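Local coordinates for protein beta-lactamase Mb2281c (Mycobacterium bovis, PDB 3I7J) that is a probable serine beta-lactamase-family hydrolase that may cleave beta-lactams or related amide or ester substrates, at residues Gly9-Ala14 and Thr248-Gly253. Sequence-based numbering, arbitrary orientation.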
loop_
_atom_site.group_PDB
_atom_site.type_symbol
_atom_site.label_atom_id
_atom_site.label_comp_id
_atom_site.label_asym_id
_atom_site.label_seq_id
_atom_site.Cartn_x
_atom_site.Cartn_y
_atom_site.Cartn_z
ATOM N N GLY A 9 3.405 -2.371 -24.950
ATOM C CA GLY A 9 4.337 -3.420 -25.319
ATOM C C GLY A 9 4.576 -4.421 -24.208
ATOM O O GLY A 9 5.414 -5.311 -24.344
ATOM N N TRP A 10 3.844 -4.285 -23.104
ATOM C CA TRP A 10 4.001 -5.205 -21.976
ATOM C C TRP A 10 3.354 -6.552 -22.247
ATOM O O TRP A 10 2.288 -6.632 -22.860
ATOM C CB TRP A 10 3.390 -4.608 -20.704
ATOM C CG TRP A 10 4.285 -3.650 -19.977
ATOM C CD1 TRP A 10 5.328 -2.942 -20.501
ATOM C CD2 TRP A 10 4.172 -3.244 -18.607
ATOM N NE1 TRP A 10 5.869 -2.118 -19.546
ATOM C CE2 TRP A 10 5.178 -2.282 -18.373
ATOM C CE3 TRP A 10 3.314 -3.598 -17.553
ATOM C CZ2 TRP A 10 5.351 -1.663 -17.126
ATOM C CZ3 TRP A 10 3.487 -2.985 -16.317
ATOM C CH2 TRP A 10 4.499 -2.027 -16.114
ATOM N N PRO A 11 4.000 -7.633 -21.797
ATOM C CA PRO A 11 3.481 -8.985 -21.989
ATOM C C PRO A 11 2.389 -9.323 -20.975
ATOM O O PRO A 11 2.530 -10.255 -20.185
ATOM C CB PRO A 11 4.725 -9.849 -21.811
ATOM C CG PRO A 11 5.476 -9.101 -20.754
ATOM C CD PRO A 11 5.362 -7.669 -21.231
ATOM N N VAL A 12 1.301 -8.560 -21.004
ATOM C CA VAL A 12 0.182 -8.771 -20.093
ATOM C C VAL A 12 -1.132 -8.726 -20.881
ATOM O O VAL A 12 -1.226 -8.044 -21.893
ATOM C CB VAL A 12 0.140 -7.671 -19.010
ATOM C CG1 VAL A 12 1.474 -7.603 -18.289
ATOM C CG2 VAL A 12 -0.192 -6.330 -19.653
ATOM N N PRO A 13 -2.163 -9.454 -20.421
ATOM C CA PRO A 13 -3.470 -9.491 -21.093
ATOM C C PRO A 13 -4.149 -8.119 -21.139
ATOM O O PRO A 13 -4.940 -7.839 -22.038
ATOM C CB PRO A 13 -4.257 -10.498 -20.255
ATOM C CG PRO A 13 -3.186 -11.409 -19.716
ATOM C CD PRO A 13 -2.123 -10.414 -19.303
ATOM N N ALA A 14 -3.839 -7.276 -20.159
ATOM C CA ALA A 14 -4.407 -5.932 -20.077
ATOM C C ALA A 14 -3.727 -5.144 -18.962
ATOM O O ALA A 14 -3.281 -5.713 -17.958
ATOM C CB ALA A 14 -5.912 -6.003 -19.813
ATOM N N THR A 248 -2.289 -4.378 -13.815
ATOM C CA THR A 248 -2.271 -5.284 -14.959
ATOM C C THR A 248 -3.018 -6.570 -14.628
ATOM O O THR A 248 -3.275 -6.881 -13.458
ATOM C CB THR A 248 -0.842 -5.690 -15.375
ATOM O OG1 THR A 248 -0.375 -6.757 -14.535
ATOM C CG2 THR A 248 0.105 -4.507 -15.269
ATOM N N ALA A 249 -3.358 -7.311 -15.678
ATOM C CA ALA A 249 -4.076 -8.570 -15.550
ATOM C C ALA A 249 -3.132 -9.770 -15.600
ATOM O O ALA A 249 -3.496 -10.837 -16.094
ATOM C CB ALA A 249 -5.122 -8.681 -16.657
ATOM N N ARG A 250 -1.914 -9.592 -15.103
ATOM C CA ARG A 250 -0.945 -10.681 -15.069
ATOM C C ARG A 250 -0.264 -10.709 -13.707
ATOM O O ARG A 250 0.277 -9.700 -13.254
ATOM C CB ARG A 250 0.112 -10.517 -16.161
ATOM C CG ARG A 250 1.046 -11.718 -16.265
ATOM C CD ARG A 250 2.089 -11.559 -17.364
ATOM N NE ARG A 250 2.978 -12.713 -17.413
ATOM C CZ ARG A 250 4.031 -12.819 -18.216
ATOM N NH1 ARG A 250 4.340 -11.837 -19.052
ATOM N NH2 ARG A 250 4.782 -13.911 -18.179
ATOM N N ASP A 251 -0.295 -11.867 -13.058
ATOM C CA ASP A 251 0.315 -12.008 -11.748
ATOM C C ASP A 251 1.799 -11.661 -11.780
ATOM O O ASP A 251 2.473 -11.877 -12.785
ATOM C CB ASP A 251 0.127 -13.434 -11.215
ATOM C CG ASP A 251 -1.327 -13.771 -10.945
ATOM O OD1 ASP A 251 -2.119 -12.852 -10.648
ATOM O OD2 ASP A 251 -1.688 -14.966 -11.017
ATOM N N PHE A 252 2.289 -11.112 -10.672
ATOM C CA PHE A 252 3.689 -10.723 -10.524
ATOM C C PHE A 252 4.617 -11.876 -10.885
ATOM O O PHE A 252 4.323 -13.027 -10.576
ATOM C CB PHE A 252 3.951 -10.312 -9.080
ATOM C CG PHE A 252 5.364 -9.892 -8.817
ATOM C CD1 PHE A 252 5.820 -8.655 -9.234
ATOM C CD2 PHE A 252 6.242 -10.730 -8.144
ATOM C CE1 PHE A 252 7.135 -8.255 -8.982
ATOM C CE2 PHE A 252 7.560 -10.337 -7.888
ATOM C CZ PHE A 252 8.001 -9.102 -8.307
ATOM N N GLY A 253 5.742 -11.562 -11.522
ATOM C CA GLY A 253 6.700 -12.589 -11.907
ATOM C C GLY A 253 7.980 -11.959 -12.438
ATOM O O GLY A 253 8.168 -10.748 -12.317
#
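Arg250 reaches across to the backbone of Pro11, and Ala249 to that of Ala14, where the loop entering strand 15-21 meets the loop leaving strand 242-248. These strands are antiparallel neighbours in the sheet of the beta-lactamase fold, so the contact joins the N-terminal approach of the chain to the loop before helix 256-271. At the sheet end, Ala249 N donates to Ala14 O at 2.8 Å, and the same oxygen receives a CA-H...O contact from Thr248 CA. Alanine suits both places because its small methyl lets the backbones come close; Ala14 CB and Ala249 CB lie 4.2 Å apart. Farther out, Arg250 NH1 gives a 2.7 Å hydrogen bond to Pro11 O, arriving in the carbonyl plane on a lone pair although the oxygen lies 26° out of the guanidinium plane. With CG anti to the backbone N (chi1 -173°) and the chain extended to NE, the long side chain can span the gap and bring NH1 to that oxygen. Nearer the backbone, Arg250 CB packs against Val12 CG1 and Pro13 CD. Proline suits position 11, the centre of an inverse gamma turn, since its ring restricts phi; its CG also lies at the guanidinium edge. A cation-pi contact with Trp255 further engages Arg250. On the buried side, Thr248 CG2 approaches the edge of the Trp10 indole, 3.9 Å from CZ3, while the broad ring itself packs on Leu259 and Ile263 of helix 256-271 and meets Trp260. Threonine serves here through both branches: the methyl meets the indole, and the hydroxyl, hydrogen-bonded also with Gly231 O, forms an ST turn. Chi1 of 82° turns Thr248 OG1 back over the main chain, where it accepts from Arg250 N at 3.3 Å.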